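Local coordinates for DUF2666 domain-containing protein (Pyrococcus furiosus, PDB 3V68) that is a DUF2666 family member of unknown cellular function that probably binds double-stranded DNA, at residues G64-P76 / V199-R213. Sequence-based numbering, arbitrary orientation.
Sequences GSLEEKLKALISP and VKKEEEIKEIVQLFR
Lys71 and Ile205 meet because Lys71 sends CG opposite its backbone N (chi1 -176°) and then bends at chi2 (81°), which lays CD 3.8 Å from CD1 of Ile205, the two side chains crossing at about a right angle. The same methylene passes the carbonyl of Lys200, and a second bend carries NZ close to CG of Glu202, with the carboxylate oxygen OE1 farther off at 3.9 Å, a long salt bridge. An alanine in place of this lysine would probably leave Glu202 without its distant charge partner and CD1 of Ile205 without part of its aliphatic cover. Ile74 adds to this end, its CD1 lying near the carbonyl oxygens of Val199 and Lys200. On its other branch Ile205 sets CG2 beside Glu67 O (3.8 Å) and 4.0 Å from Leu70 CD1. That leucine methyl also packs on Val209 CG2 at 3.6 Å, while CG1 of the valine meets Leu66 CD2. Glu67, bent at chi2, brings OE2 to Val209, 3.7 Å from its CG1; the Arg213 guanidinium stays 5.0 Å from that oxygen, NH2 to OE2, too far for a salt bridge. Leu110 of helix 91-110 backs Leu66 and Leu70. The axes of 66-73 and 202-213 come within 9.6 Å, with 123° between N-to-C directions; the methyl contacts, with charged side chains at the margin, mark apolar helix-helix packing between the two DUF2666 regions of one chain.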
ATOM      1  N   GLY A  64     -12.223  10.248  16.510  1.00 22.11           N
ATOM      2  CA  GLY A  64     -11.405  11.277  17.146  1.00 20.54           C
ATOM      3  C   GLY A  64     -10.371  11.958  16.271  1.00 19.59           C
ATOM      4  O   GLY A  64     -10.407  11.863  15.046  1.00 19.43           O
ATOM      5  N   SER A  65      -9.452  12.664  16.926  1.00 18.49           N
ATOM      6  CA  SER A  65      -8.334  13.317  16.257  1.00 17.95           C
ATOM      7  C   SER A  65      -7.401  12.258  15.688  1.00 17.10           C
ATOM      8  O   SER A  65      -7.560  11.074  15.973  1.00 17.10           O
ATOM      9  CB  SER A  65      -7.561  14.154  17.269  1.00 17.89           C
ATOM     10  OG  SER A  65      -7.010  13.320  18.274  1.00 18.77           O
ATOM     11  N   LEU A  66      -6.419  12.686  14.901  1.00 16.59           N
ATOM     12  CA  LEU A  66      -5.397  11.767  14.397  1.00 15.57           C
ATOM     13  C   LEU A  66      -4.750  10.966  15.525  1.00 15.55           C
ATOM     14  O   LEU A  66      -4.638   9.742  15.433  1.00 14.91           O
ATOM     15  CB  LEU A  66      -4.329  12.515  13.595  1.00 15.50           C
ATOM     16  CG  LEU A  66      -3.126  11.692  13.117  1.00 14.04           C
ATOM     17  CD1 LEU A  66      -3.572  10.545  12.217  1.00 14.24           C
ATOM     18  CD2 LEU A  66      -2.132  12.585  12.402  1.00 14.16           C
ATOM     19  N   GLU A  67      -4.341  11.657  16.587  1.00 15.25           N
ATOM     20  CA  GLU A  67      -3.681  11.016  17.725  1.00 15.50           C
ATOM     21  C   GLU A  67      -4.560   9.944  18.363  1.00 15.54           C
ATOM     22  O   GLU A  67      -4.072   8.879  18.740  1.00 15.34           O
ATOM     23  CB  GLU A  67      -3.263  12.055  18.773  1.00 15.69           C
ATOM     24  CG  GLU A  67      -2.161  13.017  18.313  1.00 16.73           C
ATOM     25  CD  GLU A  67      -2.670  14.233  17.543  1.00 18.58           C
ATOM     26  OE1 GLU A  67      -3.868  14.291  17.189  1.00 19.14           O
ATOM     27  OE2 GLU A  67      -1.860  15.146  17.284  1.00 19.77           O
ATOM     28  N   GLU A  68      -5.855  10.232  18.466  1.00 15.63           N
ATOM     29  CA  GLU A  68      -6.815   9.278  19.014  1.00 15.92           C
ATOM     30  C   GLU A  68      -7.015   8.083  18.084  1.00 15.61           C
ATOM     31  O   GLU A  68      -7.143   6.947  18.546  1.00 15.78           O
ATOM     32  CB  GLU A  68      -8.150   9.963  19.307  1.00 16.42           C
ATOM     33  CG  GLU A  68      -8.077  10.919  20.483  1.00 18.22           C
ATOM     34  CD  GLU A  68      -9.399  11.590  20.785  1.00 20.94           C
ATOM     35  OE1 GLU A  68      -9.973  12.240  19.884  1.00 21.38           O
ATOM     36  OE2 GLU A  68      -9.853  11.489  21.942  1.00 23.90           O
ATOM     37  N   LYS A  69      -7.026   8.347  16.780  1.00 15.36           N
ATOM     38  CA  LYS A  69      -7.156   7.289  15.782  1.00 15.21           C
ATOM     39  C   LYS A  69      -5.957   6.348  15.822  1.00 14.96           C
ATOM     40  O   LYS A  69      -6.119   5.129  15.749  1.00 14.87           O
ATOM     41  CB  LYS A  69      -7.344   7.872  14.381  1.00 15.39           C
ATOM     42  CG  LYS A  69      -8.698   8.534  14.169  1.00 16.73           C
ATOM     43  CD  LYS A  69      -8.831   9.067  12.759  1.00 19.19           C
ATOM     44  CE  LYS A  69     -10.237   9.573  12.494  1.00 21.17           C
ATOM     45  NZ  LYS A  69     -10.329  10.205  11.148  1.00 22.87           N
ATOM     46  N   LEU A  70      -4.760   6.919  15.944  1.00 14.69           N
ATOM     47  CA  LEU A  70      -3.536   6.124  16.052  1.00 14.52           C
ATOM     48  C   LEU A  70      -3.549   5.225  17.289  1.00 14.72           C
ATOM     49  O   LEU A  70      -3.217   4.044  17.205  1.00 14.33           O
ATOM     50  CB  LEU A  70      -2.292   7.020  16.029  1.00 14.37           C
ATOM     51  CG  LEU A  70      -2.026   7.776  14.724  1.00 14.06           C
ATOM     52  CD1 LEU A  70      -0.837   8.705  14.879  1.00 13.64           C
ATOM     53  CD2 LEU A  70      -1.800   6.822  13.561  1.00 14.59           C
ATOM     54  N   LYS A  71      -3.948   5.784  18.430  1.00 14.87           N
ATOM     55  CA  LYS A  71      -4.094   4.995  19.651  1.00 15.70           C
ATOM     56  C   LYS A  71      -5.108   3.858  19.460  1.00 15.43           C
ATOM     57  O   LYS A  71      -4.883   2.737  19.921  1.00 15.78           O
ATOM     58  CB  LYS A  71      -4.483   5.895  20.830  1.00 16.08           C
ATOM     59  CG  LYS A  71      -4.567   5.180  22.185  1.00 17.87           C
ATOM     60  CD  LYS A  71      -3.197   5.010  22.838  1.00 21.63           C
ATOM     61  CE  LYS A  71      -3.292   4.359  24.215  1.00 24.01           C
ATOM     62  NZ  LYS A  71      -4.086   5.164  25.191  1.00 26.28           N
ATOM     63  N   ALA A  72      -6.205   4.138  18.764  1.00 15.55           N
ATOM     64  CA  ALA A  72      -7.213   3.116  18.497  1.00 15.31           C
ATOM     65  C   ALA A  72      -6.656   2.007  17.604  1.00 15.24           C
ATOM     66  O   ALA A  72      -6.875   0.833  17.862  1.00 15.42           O
ATOM     67  CB  ALA A  72      -8.453   3.729  17.876  1.00 15.51           C
ATOM     68  N   LEU A  73      -5.912   2.387  16.567  1.00 15.10           N
ATOM     69  CA  LEU A  73      -5.389   1.412  15.611  1.00 15.01           C
ATOM     70  C   LEU A  73      -4.398   0.409  16.209  1.00 15.38           C
ATOM     71  O   LEU A  73      -4.284  -0.722  15.721  1.00 15.34           O
ATOM     72  CB  LEU A  73      -4.774   2.120  14.399  1.00 14.53           C
ATOM     73  CG  LEU A  73      -5.758   2.718  13.383  1.00 14.51           C
ATOM     74  CD1 LEU A  73      -5.042   3.710  12.471  1.00 14.19           C
ATOM     75  CD2 LEU A  73      -6.463   1.646  12.552  1.00 14.07           C
ATOM     76  N   ILE A  74      -3.693   0.818  17.263  1.00 15.83           N
ATOM     77  CA  ILE A  74      -2.723  -0.054  17.931  1.00 16.64           C
ATOM     78  C   ILE A  74      -3.315  -0.778  19.150  1.00 17.17           C
ATOM     79  O   ILE A  74      -2.624  -1.563  19.801  1.00 17.79           O
ATOM     80  CB  ILE A  74      -1.429   0.713  18.350  1.00 16.55           C
ATOM     81  CG1 ILE A  74      -1.732   1.785  19.405  1.00 16.92           C
ATOM     82  CG2 ILE A  74      -0.741   1.328  17.132  1.00 17.24           C
ATOM     83  CD1 ILE A  74      -0.492   2.341  20.095  1.00 18.03           C
ATOM     84  N   SER A  75      -4.589  -0.509  19.440  1.00 17.89           N
ATOM     85  CA  SER A  75      -5.248  -1.016  20.648  1.00 18.51           C
ATOM     86  C   SER A  75      -5.576  -2.511  20.580  1.00 18.97           C
ATOM     87  O   SER A  75      -5.823  -3.045  19.497  1.00 18.82           O
ATOM     88  CB  SER A  75      -6.513  -0.202  20.956  1.00 18.51           C
ATOM     89  OG  SER A  75      -7.568  -0.516  20.063  1.00 18.97           O
ATOM     90  N   PRO A  76      -5.568  -3.195  21.742  1.00 19.45           N
ATOM     91  CA  PRO A  76      -6.009  -4.593  21.808  1.00 19.68           C
ATOM     92  C   PRO A  76      -7.459  -4.775  21.336  1.00 19.71           C
ATOM     93  O   PRO A  76      -7.774  -5.776  20.684  1.00 19.83           O
ATOM     94  CB  PRO A  76      -5.888  -4.925  23.300  1.00 19.78           C
ATOM     95  CG  PRO A  76      -4.851  -4.000  23.805  1.00 20.13           C
ATOM     96  CD  PRO A  76      -5.046  -2.725  23.038  1.00 19.73           C
ATOM     97  N   VAL A 199       6.137   2.859  20.037  1.00 19.86           N
ATOM     98  CA  VAL A 199       5.306   3.925  20.602  1.00 20.03           C
ATOM     99  C   VAL A 199       3.900   3.421  20.935  1.00 20.72           C
ATOM    100  O   VAL A 199       3.189   2.922  20.058  1.00 20.51           O
ATOM    101  CB  VAL A 199       5.223   5.126  19.625  1.00 19.91           C
ATOM    102  CG1 VAL A 199       4.276   6.200  20.149  1.00 19.33           C
ATOM    103  CG2 VAL A 199       6.611   5.708  19.365  1.00 19.44           C
ATOM    104  N   LYS A 200       3.508   3.565  22.203  1.00 21.79           N
ATOM    105  CA  LYS A 200       2.222   3.049  22.691  1.00 22.86           C
ATOM    106  C   LYS A 200       1.391   4.092  23.443  1.00 23.27           C
ATOM    107  O   LYS A 200       0.168   4.132  23.306  1.00 23.51           O
ATOM    108  CB  LYS A 200       2.445   1.815  23.578  1.00 23.07           C
ATOM    109  CG  LYS A 200       2.913   0.573  22.818  1.00 24.40           C
ATOM    110  CD  LYS A 200       3.588  -0.448  23.729  1.00 26.65           C
ATOM    111  CE  LYS A 200       2.583  -1.368  24.407  1.00 27.79           C
ATOM    112  NZ  LYS A 200       3.257  -2.393  25.258  1.00 28.87           N
ATOM    113  N   LYS A 201       2.060   4.932  24.229  1.00 24.02           N
ATOM    114  CA  LYS A 201       1.386   5.913  25.087  1.00 24.66           C
ATOM    115  C   LYS A 201       0.870   7.128  24.312  1.00 24.70           C
ATOM    116  O   LYS A 201       1.507   7.576  23.355  1.00 24.29           O
ATOM    117  CB  LYS A 201       2.322   6.367  26.215  1.00 25.09           C
ATOM    118  CG  LYS A 201       2.793   5.243  27.138  1.00 26.47           C
ATOM    119  CD  LYS A 201       3.743   5.739  28.230  1.00 28.41           C
ATOM    120  CE  LYS A 201       5.209   5.693  27.797  1.00 29.21           C
ATOM    121  NZ  LYS A 201       5.615   6.865  26.970  1.00 29.97           N
ATOM    122  N   GLU A 202      -0.276   7.656  24.747  1.00 24.98           N
ATOM    123  CA  GLU A 202      -0.890   8.850  24.153  1.00 25.44           C
ATOM    124  C   GLU A 202       0.071  10.035  24.078  1.00 24.99           C
ATOM    125  O   GLU A 202       0.104  10.750  23.073  1.00 24.91           O
ATOM    126  CB  GLU A 202      -2.132   9.274  24.943  1.00 25.81           C
ATOM    127  CG  GLU A 202      -3.413   8.539  24.588  1.00 28.05           C
ATOM    128  CD  GLU A 202      -4.608   9.012  25.406  1.00 30.94           C
ATOM    129  OE1 GLU A 202      -5.750   8.639  25.062  1.00 32.65           O
ATOM    130  OE2 GLU A 202      -4.407   9.758  26.392  1.00 32.73           O
ATOM    131  N   GLU A 203       0.838  10.242  25.149  1.00 24.81           N
ATOM    132  CA  GLU A 203       1.801  11.341  25.214  1.00 24.54           C
ATOM    133  C   GLU A 203       2.856  11.236  24.113  1.00 23.49           C
ATOM    134  O   GLU A 203       3.190  12.234  23.472  1.00 23.60           O
ATOM    135  CB  GLU A 203       2.460  11.448  26.604  1.00 25.07           C
ATOM    136  CG  GLU A 203       3.084  10.162  27.155  1.00 27.22           C
ATOM    137  CD  GLU A 203       2.169   9.403  28.111  1.00 29.80           C
ATOM    138  OE1 GLU A 203       2.693   8.834  29.093  1.00 32.18           O
ATOM    139  OE2 GLU A 203       0.936   9.372  27.890  1.00 31.15           O
ATOM    140  N   GLU A 204       3.350  10.022  23.882  1.00 22.24           N
ATOM    141  CA  GLU A 204       4.393   9.782  22.886  1.00 21.11           C
ATOM    142  C   GLU A 204       3.855   9.820  21.455  1.00 19.73           C
ATOM    143  O   GLU A 204       4.557  10.253  20.536  1.00 18.89           O
ATOM    144  CB  GLU A 204       5.101   8.459  23.158  1.00 21.46           C
ATOM    145  CG  GLU A 204       6.450   8.362  22.481  1.00 23.38           C
ATOM    146  CD  GLU A 204       7.326   7.263  23.039  1.00 25.82           C
ATOM    147  OE1 GLU A 204       8.560   7.451  23.048  1.00 27.88           O
ATOM    148  OE2 GLU A 204       6.791   6.217  23.468  1.00 27.01           O
ATOM    149  N   ILE A 205       2.618   9.359  21.274  1.00 18.43           N
ATOM    150  CA  ILE A 205       1.918   9.490  19.994  1.00 17.65           C
ATOM    151  C   ILE A 205       1.799  10.970  19.609  1.00 17.13           C
ATOM    152  O   ILE A 205       2.086  11.352  18.472  1.00 16.21           O
ATOM    153  CB  ILE A 205       0.522   8.802  20.030  1.00 17.45           C
ATOM    154  CG1 ILE A 205       0.686   7.279  20.156  1.00 17.42           C
ATOM    155  CG2 ILE A 205      -0.306   9.158  18.785  1.00 17.73           C
ATOM    156  CD1 ILE A 205      -0.609   6.511  20.424  1.00 17.89           C
ATOM    157  N   LYS A 206       1.392  11.798  20.570  1.00 16.83           N
ATOM    158  CA  LYS A 206       1.319  13.240  20.373  1.00 16.81           C
ATOM    159  C   LYS A 206       2.671  13.809  19.928  1.00 15.93           C
ATOM    160  O   LYS A 206       2.750  14.572  18.971  1.00 15.68           O
ATOM    161  CB  LYS A 206       0.858  13.917  21.670  1.00 17.37           C
ATOM    162  CG  LYS A 206       0.473  15.383  21.524  1.00 19.92           C
ATOM    163  CD  LYS A 206       0.048  15.991  22.865  1.00 23.38           C
ATOM    164  CE  LYS A 206      -1.236  15.364  23.409  1.00 25.24           C
ATOM    165  NZ  LYS A 206      -1.593  15.903  24.759  1.00 26.95           N
ATOM    166  N   GLU A 207       3.732  13.411  20.621  1.00 15.49           N
ATOM    167  CA  GLU A 207       5.076  13.879  20.305  1.00 15.12           C
ATOM    168  C   GLU A 207       5.543  13.476  18.906  1.00 13.91           C
ATOM    169  O   GLU A 207       6.122  14.289  18.183  1.00 13.89           O
ATOM    170  CB  GLU A 207       6.069  13.382  21.356  1.00 15.54           C
ATOM    171  CG  GLU A 207       5.934  14.092  22.696  1.00 18.53           C
ATOM    172  CD  GLU A 207       6.490  13.290  23.861  1.00 21.48           C
ATOM    173  OE1 GLU A 207       7.091  12.218  23.637  1.00 23.06           O
ATOM    174  OE2 GLU A 207       6.315  13.737  25.015  1.00 23.89           O
ATOM    175  N   ILE A 208       5.289  12.226  18.522  1.00 13.15           N
ATOM    176  CA  ILE A 208       5.781  11.761  17.228  1.00 12.12           C
ATOM    177  C   ILE A 208       4.995  12.355  16.055  1.00 11.91           C
ATOM    178  O   ILE A 208       5.563  12.634  14.998  1.00 11.61           O
ATOM    179  CB  ILE A 208       5.931  10.207  17.145  1.00 11.53           C
ATOM    180  CG1 ILE A 208       6.934   9.840  16.035  1.00 11.28           C
ATOM    181  CG2 ILE A 208       4.578   9.501  16.987  1.00 11.94           C
ATOM    182  CD1 ILE A 208       7.211   8.349  15.867  1.00 10.67           C
ATOM    183  N   VAL A 209       3.697  12.577  16.256  1.00 11.91           N
ATOM    184  CA  VAL A 209       2.881  13.253  15.245  1.00 12.01           C
ATOM    185  C   VAL A 209       3.381  14.683  15.043  1.00 11.85           C
ATOM    186  O   VAL A 209       3.531  15.141  13.908  1.00 12.28           O
ATOM    187  CB  VAL A 209       1.383  13.235  15.606  1.00 12.00           C
ATOM    188  CG1 VAL A 209       0.593  14.166  14.693  1.00 12.09           C
ATOM    189  CG2 VAL A 209       0.841  11.825  15.491  1.00 12.58           C
ATOM    190  N   GLN A 210       3.664  15.371  16.147  1.00 11.97           N
ATOM    191  CA  GLN A 210       4.207  16.719  16.078  1.00 12.18           C
ATOM    192  C   GLN A 210       5.542  16.750  15.336  1.00 11.99           C
ATOM    193  O   GLN A 210       5.766  17.606  14.483  1.00 11.78           O
ATOM    194  CB  GLN A 210       4.343  17.311  17.480  1.00 12.51           C
ATOM    195  CG  GLN A 210       4.817  18.757  17.500  1.00 13.79           C
ATOM    196  CD  GLN A 210       3.827  19.724  16.872  1.00 14.77           C
ATOM    197  OE1 GLN A 210       2.618  19.494  16.874  1.00 17.78           O
ATOM    198  NE2 GLN A 210       4.342  20.819  16.334  1.00 16.63           N
ATOM    199  N   LEU A 211       6.418  15.795  15.651  1.00 11.86           N
ATOM    200  CA  LEU A 211       7.691  15.687  14.954  1.00 12.08           C
ATOM    201  C   LEU A 211       7.490  15.461  13.455  1.00 11.75           C
ATOM    202  O   LEU A 211       8.172  16.078  12.631  1.00 12.06           O
ATOM    203  CB  LEU A 211       8.563  14.586  15.569  1.00 12.57           C
ATOM    204  CG  LEU A 211       9.993  14.496  15.025  1.00 13.58           C
ATOM    205  CD1 LEU A 211      10.789  15.764  15.302  1.00 15.39           C
ATOM    206  CD2 LEU A 211      10.723  13.274  15.570  1.00 14.82           C
ATOM    207  N   PHE A 212       6.536  14.600  13.102  1.00 11.80           N
ATOM    208  CA  PHE A 212       6.198  14.426  11.699  1.00 11.65           C
ATOM    209  C   PHE A 212       5.736  15.741  11.048  1.00 11.69           C
ATOM    210  O   PHE A 212       6.149  16.067   9.932  1.00 11.70           O
ATOM    211  CB  PHE A 212       5.132  13.348  11.490  1.00 11.63           C
ATOM    212  CG  PHE A 212       4.430  13.481  10.171  1.00 11.65           C
ATOM    213  CD1 PHE A 212       5.013  12.986   9.010  1.00 11.79           C
ATOM    214  CD2 PHE A 212       3.224  14.178  10.080  1.00 11.34           C
ATOM    215  CE1 PHE A 212       4.397  13.159   7.779  1.00 11.92           C
ATOM    216  CE2 PHE A 212       2.602  14.354   8.857  1.00 11.94           C
ATOM    217  CZ  PHE A 212       3.189  13.840   7.702  1.00 11.79           C
ATOM    218  N   ARG A 213       4.875  16.483  11.743  1.00 12.35           N
ATOM    219  CA  ARG A 213       4.356  17.735  11.192  1.00 12.91           C
ATOM    220  C   ARG A 213       5.439  18.783  10.966  1.00 13.14           C
ATOM    221  O   ARG A 213       5.320  19.619  10.073  1.00 13.67           O
ATOM    222  CB  ARG A 213       3.236  18.296  12.062  1.00 12.52           C
ATOM    223  CG  ARG A 213       2.002  17.422  12.098  1.00 13.04           C
ATOM    224  CD  ARG A 213       0.797  18.219  12.548  1.00 13.68           C
ATOM    225  NE  ARG A 213      -0.333  17.360  12.885  1.00 16.02           N
ATOM    226  CZ  ARG A 213      -1.169  16.823  12.000  1.00 15.91           C
ATOM    227  NH1 ARG A 213      -1.014  17.044  10.699  1.00 17.05           N
ATOM    228  NH2 ARG A 213      -2.165  16.059  12.423  1.00 18.18           N
TER